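Local structure of cellobiose 2-epimerase (Ruminococcus albus, 3VW5) at residues A[102-114]-A[154-168]. The protein catalyses the reversible 2-epimerization of cellobiose to 4-O-beta-D-glucosyl-D-mannose and has an (alpha/alpha)6 barrel fold. The protein carries 2 engineered substitutions. Residues are numbered along the deposited sequence; the frame is centred on the assembly and turned at random.
Sequences PADTMKHTYNIAF and EAFDRQWRLVDNEAL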
loop_
_atom_site.group_PDB
_atom_site.type_symbol
_atom_site.label_atom_id
_atom_site.label_comp_id
_atom_site.label_asym_id
_atom_site.label_seq_id
_atom_site.Cartn_x
_atom_site.Cartn_y
_atom_site.Cartn_z
ATOM N N PRO A 102 23.539 2.943 -2.695
ATOM C CA PRO A 102 22.514 3.821 -3.275
ATOM C C PRO A 102 22.611 3.896 -4.798
ATOM O O PRO A 102 23.638 4.329 -5.319
ATOM C CB PRO A 102 22.827 5.175 -2.635
ATOM C CG PRO A 102 23.433 4.799 -1.293
ATOM C CD PRO A 102 24.292 3.604 -1.613
ATOM N N ALA A 103 21.559 3.461 -5.490
ATOM C CA ALA A 103 21.523 3.474 -6.949
ATOM C C ALA A 103 20.688 4.645 -7.499
ATOM O O ALA A 103 20.985 5.188 -8.571
ATOM C CB ALA A 103 20.997 2.144 -7.467
ATOM N N ASP A 104 19.643 5.019 -6.763
ATOM C CA ASP A 104 18.860 6.217 -7.049
ATOM C C ASP A 104 18.541 6.905 -5.728
ATOM O O ASP A 104 17.816 6.351 -4.891
ATOM C CB ASP A 104 17.560 5.860 -7.770
ATOM C CG ASP A 104 16.780 7.094 -8.235
ATOM O OD1 ASP A 104 16.994 8.205 -7.695
ATOM O OD2 ASP A 104 15.935 6.947 -9.149
ATOM N N THR A 105 19.059 8.118 -5.551
ATOM C CA THR A 105 18.988 8.803 -4.264
ATOM C C THR A 105 17.876 9.834 -4.166
ATOM O O THR A 105 17.825 10.596 -3.206
ATOM C CB THR A 105 20.312 9.488 -3.934
ATOM O OG1 THR A 105 20.715 10.290 -5.049
ATOM C CG2 THR A 105 21.389 8.443 -3.640
ATOM N N MET A 106 17.004 9.853 -5.171
ATOM C CA MET A 106 15.807 10.691 -5.206
ATOM C C MET A 106 14.944 10.478 -3.951
ATOM O O MET A 106 14.738 9.341 -3.501
ATOM C CB MET A 106 15.017 10.344 -6.482
ATOM C CG MET A 106 13.607 10.925 -6.597
ATOM S SD MET A 106 12.310 9.769 -6.109
ATOM C CE MET A 106 11.742 9.138 -7.695
ATOM N N LYS A 107 14.443 11.568 -3.378
ATOM C CA LYS A 107 13.594 11.484 -2.189
ATOM C C LYS A 107 12.138 11.614 -2.584
ATOM O O LYS A 107 11.766 12.525 -3.320
ATOM C CB LYS A 107 13.944 12.582 -1.178
ATOM C CG LYS A 107 15.391 12.587 -0.723
ATOM C CD LYS A 107 15.708 11.373 0.143
ATOM C CE LYS A 107 17.198 11.291 0.496
ATOM N NZ LYS A 107 17.605 12.302 1.518
ATOM N N HIS A 108 11.311 10.702 -2.092
ATOM C CA HIS A 108 9.892 10.730 -2.403
ATOM C C HIS A 108 9.018 10.582 -1.158
ATOM O O HIS A 108 9.077 9.580 -0.439
ATOM C CB HIS A 108 9.541 9.654 -3.435
ATOM C CG HIS A 108 8.432 10.052 -4.355
ATOM N ND1 HIS A 108 7.151 10.332 -3.905
ATOM C CD2 HIS A 108 8.406 10.235 -5.700
ATOM C CE1 HIS A 108 6.391 10.662 -4.932
ATOM N NE2 HIS A 108 7.125 10.609 -6.035
ATOM N N THR A 109 8.209 11.602 -0.911
ATOM C CA THR A 109 7.276 11.592 0.198
ATOM C C THR A 109 6.576 10.237 0.363
ATOM O O THR A 109 6.447 9.704 1.467
ATOM C CB THR A 109 6.231 12.678 -0.004
ATOM O OG1 THR A 109 6.900 13.935 -0.030
ATOM C CG2 THR A 109 5.220 12.691 1.115
ATOM N N TYR A 110 6.118 9.693 -0.750
ATOM C CA TYR A 110 5.391 8.432 -0.771
ATOM C C TYR A 110 6.258 7.269 -0.265
ATOM O O TYR A 110 5.802 6.425 0.517
ATOM C CB TYR A 110 4.933 8.220 -2.206
ATOM C CG TYR A 110 4.292 6.917 -2.511
ATOM C CD1 TYR A 110 2.920 6.790 -2.468
ATOM C CD2 TYR A 110 5.051 5.817 -2.901
ATOM C CE1 TYR A 110 2.305 5.595 -2.776
ATOM C CE2 TYR A 110 4.452 4.606 -3.208
ATOM C CZ TYR A 110 3.072 4.500 -3.147
ATOM O OH TYR A 110 2.441 3.314 -3.465
ATOM N N ASN A 111 7.510 7.241 -0.708
ATOM C CA ASN A 111 8.462 6.219 -0.297
ATOM C C ASN A 111 8.794 6.356 1.181
ATOM O O ASN A 111 8.744 5.368 1.919
ATOM C CB ASN A 111 9.730 6.310 -1.150
ATOM C CG ASN A 111 10.693 5.158 -0.911
ATOM O OD1 ASN A 111 10.286 4.049 -0.565
ATOM N ND2 ASN A 111 11.981 5.420 -1.105
ATOM N N ILE A 112 9.111 7.578 1.622
ATOM C CA ILE A 112 9.387 7.835 3.044
ATOM C C ILE A 112 8.217 7.490 3.975
ATOM O O ILE A 112 8.428 6.996 5.088
ATOM C CB ILE A 112 9.800 9.288 3.314
ATOM C CG1 ILE A 112 10.986 9.687 2.427
ATOM C CG2 ILE A 112 10.117 9.463 4.794
ATOM C CD1 ILE A 112 11.074 11.181 2.127
ATOM N N ALA A 113 6.991 7.765 3.537
ATOM C CA ALA A 113 5.826 7.425 4.333
ATOM C C ALA A 113 5.815 5.918 4.587
ATOM O O ALA A 113 5.488 5.464 5.676
ATOM C CB ALA A 113 4.541 7.861 3.630
ATOM N N PHE A 114 6.175 5.143 3.571
ATOM C CA PHE A 114 6.095 3.700 3.680
ATOM C C PHE A 114 7.108 3.160 4.677
ATOM O O PHE A 114 6.775 2.317 5.511
ATOM C CB PHE A 114 6.279 3.031 2.324
ATOM C CG PHE A 114 5.040 2.429 1.803
ATOM C CD1 PHE A 114 4.529 1.279 2.389
ATOM C CD2 PHE A 114 4.350 3.024 0.737
ATOM C CE1 PHE A 114 3.345 0.718 1.921
ATOM C CE2 PHE A 114 3.168 2.472 0.248
ATOM C CZ PHE A 114 2.661 1.316 0.845
ATOM N N GLU A 154 5.957 16.141 -3.449
ATOM C CA GLU A 154 6.199 14.698 -3.555
ATOM C C GLU A 154 7.573 14.188 -4.012
ATOM O O GLU A 154 8.013 13.139 -3.553
ATOM C CB GLU A 154 5.088 14.068 -4.392
ATOM C CG GLU A 154 3.725 14.491 -3.881
ATOM C CD GLU A 154 2.612 13.588 -4.339
ATOM O OE1 GLU A 154 1.457 13.817 -3.901
ATOM O OE2 GLU A 154 2.886 12.650 -5.132
ATOM N N ALA A 155 8.255 14.910 -4.890
ATOM C CA ALA A 155 9.488 14.383 -5.460
ATOM C C ALA A 155 10.653 15.361 -5.400
ATOM O O ALA A 155 10.528 16.509 -5.802
ATOM C CB ALA A 155 9.256 13.913 -6.905
ATOM N N PHE A 156 11.790 14.881 -4.909
ATOM C CA PHE A 156 12.977 15.702 -4.716
ATOM C C PHE A 156 14.191 14.866 -5.045
ATOM O O PHE A 156 14.106 13.633 -5.091
ATOM C CB PHE A 156 13.090 16.152 -3.258
ATOM C CG PHE A 156 11.817 16.669 -2.697
ATOM C CD1 PHE A 156 11.518 18.022 -2.762
ATOM C CD2 PHE A 156 10.888 15.801 -2.134
ATOM C CE1 PHE A 156 10.318 18.502 -2.256
ATOM C CE2 PHE A 156 9.687 16.276 -1.648
ATOM C CZ PHE A 156 9.405 17.627 -1.700
ATOM N N ASP A 157 15.317 15.539 -5.273
ATOM C CA ASP A 157 16.601 14.854 -5.313
ATOM C C ASP A 157 17.093 14.646 -3.889
ATOM O O ASP A 157 16.460 15.112 -2.937
ATOM C CB ASP A 157 17.638 15.576 -6.194
ATOM C CG ASP A 157 18.068 16.936 -5.646
ATOM O OD1 ASP A 157 17.771 17.281 -4.476
ATOM O OD2 ASP A 157 18.729 17.666 -6.410
ATOM N N ARG A 158 18.209 13.940 -3.745
ATOM C CA ARG A 158 18.716 13.613 -2.417
ATOM C C ARG A 158 18.740 14.825 -1.490
ATOM O O ARG A 158 18.395 14.731 -0.318
ATOM C CB ARG A 158 20.108 13.004 -2.502
ATOM C CG ARG A 158 20.606 12.625 -1.153
ATOM C CD ARG A 158 22.031 12.224 -1.183
ATOM N NE ARG A 158 22.419 11.839 0.166
ATOM C CZ ARG A 158 23.672 11.702 0.577
ATOM N NH1 ARG A 158 24.677 11.927 -0.263
ATOM N NH2 ARG A 158 23.910 11.342 1.828
ATOM N N GLN A 159 19.126 15.962 -2.055
ATOM C CA GLN A 159 19.313 17.204 -1.325
ATOM C C GLN A 159 18.017 18.024 -1.204
ATOM O O GLN A 159 18.060 19.201 -0.865
ATOM C CB GLN A 159 20.405 18.042 -2.005
ATOM C CG GLN A 159 21.736 17.299 -2.179
ATOM C CD GLN A 159 22.112 17.020 -3.649
ATOM O OE1 GLN A 159 22.707 17.872 -4.330
ATOM N NE2 GLN A 159 21.776 15.818 -4.136
ATOM N N TRP A 160 16.869 17.413 -1.480
ATOM C CA TRP A 160 15.566 18.077 -1.278
ATOM C C TRP A 160 15.266 19.236 -2.233
ATOM O O TRP A 160 14.418 20.078 -1.938
ATOM C CB TRP A 160 15.392 18.575 0.154
ATOM C CG TRP A 160 15.498 17.528 1.234
ATOM C CD1 TRP A 160 16.466 17.449 2.196
ATOM C CD2 TRP A 160 14.606 16.427 1.483
ATOM N NE1 TRP A 160 16.239 16.373 3.021
ATOM C CE2 TRP A 160 15.107 15.729 2.609
ATOM C CE3 TRP A 160 13.441 15.963 0.860
ATOM C CZ2 TRP A 160 14.478 14.602 3.132
ATOM C CZ3 TRP A 160 12.820 14.843 1.372
ATOM C CH2 TRP A 160 13.335 14.172 2.501
ATOM N N ARG A 161 15.958 19.289 -3.368
ATOM C CA ARG A 161 15.591 20.226 -4.419
ATOM C C ARG A 161 14.524 19.582 -5.300
ATOM O O ARG A 161 14.642 18.418 -5.697
ATOM C CB ARG A 161 16.812 20.628 -5.247
ATOM C CG ARG A 161 17.928 21.240 -4.404
ATOM C CD ARG A 161 19.232 21.402 -5.191
ATOM N NE ARG A 161 19.810 20.121 -5.584
ATOM C CZ ARG A 161 21.064 19.964 -5.992
ATOM N NH1 ARG A 161 21.877 21.012 -6.057
ATOM N NH2 ARG A 161 21.508 18.757 -6.335
ATOM N N LEU A 162 13.484 20.345 -5.610
ATOM C CA LEU A 162 12.341 19.837 -6.368
ATOM C C LEU A 162 12.667 19.260 -7.765
ATOM O O LEU A 162 13.433 19.858 -8.527
ATOM C CB LEU A 162 11.281 20.927 -6.490
ATOM C CG LEU A 162 9.954 20.345 -6.948
ATOM C CD1 LEU A 162 8.977 20.300 -5.785
ATOM C CD2 LEU A 162 9.386 21.136 -8.129
ATOM N N VAL A 163 12.085 18.096 -8.073
ATOM C CA VAL A 163 12.112 17.510 -9.426
ATOM C C VAL A 163 10.727 17.043 -9.902
ATOM O O VAL A 163 9.748 17.104 -9.154
ATOM C CB VAL A 163 13.057 16.283 -9.544
ATOM C CG1 VAL A 163 13.563 16.171 -10.989
ATOM C CG2 VAL A 163 14.215 16.375 -8.575
ATOM N N ASP A 164 10.656 16.546 -11.137
ATOM C CA ASP A 164 9.398 16.027 -11.701
ATOM C C ASP A 164 8.895 14.781 -10.973
ATOM O O ASP A 164 9.657 13.851 -10.701
ATOM C CB ASP A 164 9.547 15.705 -13.193
ATOM C CG ASP A 164 9.797 16.948 -14.043
ATOM O OD1 ASP A 164 9.114 17.979 -13.835
ATOM O OD2 ASP A 164 10.685 16.885 -14.920
ATOM N N ASN A 165 7.604 14.760 -10.681
ATOM C CA ASN A 165 6.986 13.625 -10.021
ATOM C C ASN A 165 6.682 12.464 -10.997
ATOM O O ASN A 165 5.528 12.042 -11.151
ATOM C CB ASN A 165 5.722 14.099 -9.298
ATOM C CG ASN A 165 5.239 13.124 -8.233
ATOM O OD1 ASN A 165 5.587 11.938 -8.240
ATOM N ND2 ASN A 165 4.415 13.627 -7.310
ATOM N N GLU A 166 7.718 11.983 -11.682
ATOM C CA GLU A 166 7.674 10.703 -12.383
ATOM C C GLU A 166 7.574 9.647 -11.302
ATOM O O GLU A 166 7.904 9.922 -10.148
ATOM C CB GLU A 166 8.984 10.490 -13.149
ATOM C CG GLU A 166 8.928 10.795 -14.644
ATOM C CD GLU A 166 10.293 11.171 -15.231
ATOM O OE1 GLU A 166 11.302 10.464 -14.943
ATOM O OE2 GLU A 166 10.354 12.183 -15.981
ATOM N N ALA A 167 7.127 8.447 -11.649
ATOM C CA ALA A 167 7.095 7.347 -10.669
ATOM C C ALA A 167 5.743 7.198 -9.985
ATOM O O ALA A 167 5.333 6.084 -9.640
ATOM C CB ALA A 167 8.200 7.492 -9.611
ATOM N N LEU A 168 5.065 8.321 -9.762
ATOM C CA LEU A 168 3.656 8.291 -9.382
ATOM C C LEU A 168 2.749 8.708 -10.553
ATOM O O LEU A 168 1.537 8.467 -10.519
ATOM C CB LEU A 168 3.389 9.160 -8.142
ATOM C CG LEU A 168 3.861 8.630 -6.776
ATOM C CD1 LEU A 168 3.017 9.243 -5.637
ATOM C CD2 LEU A 168 3.860 7.098 -6.705
HETATM O O HOH W 1 19.409 12.614 -5.960
#
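Lys107 and Phe156 form an antiparallel hydrogen-bonded pair. Lys107 N donates to Phe156 O at 2.7 Å, and Phe156 N returns a bond to Lys107 O at 2.8 Å. Two residues on, Thr109 N reaches Glu154 O at 3.1 Å, where the strand gives way to helix 109-126. The His108 imidazole lies with one face under that same carbonyl oxygen. Its NE2 donates to Asn165 OD1 at 3.0 Å; the oxygen lies near the ring plane, but the N-H meets the amide from above. ND1 weakly caps the helix by accepting from Tyr110 N. Asn165 ND2 donates to Glu154 OE2 at 2.8 Å and also to Asp176 O, while Glu154 OE1 accepts from Thr178 N.

Lys107 CG stands anti to the carbonyl carbon (chi1 -57°), which lays it over the six-membered ring of Trp160, 4.1 Å from its centroid. NZ meets Arg158 O on a lone pair, hydrogen-bonds Gly90 O and forms a salt bridge with Asp86, which Arg158 shares. Ile112 CD1 touches the edge of the indole at CH2. Leu168 CD2 sits over the centre of the Tyr110 ring, 4.1 Å from its centroid.

In this (alpha/alpha)6 barrel, the contact joins neighbouring strands 102-108 and 151-156 of an antiparallel sheet linking helices, with His108 as N-cap of helix 109-126. Tyr110 continues to helices 47-64 and 179-196, while Ile112 and Trp160 pack on helix 129-145.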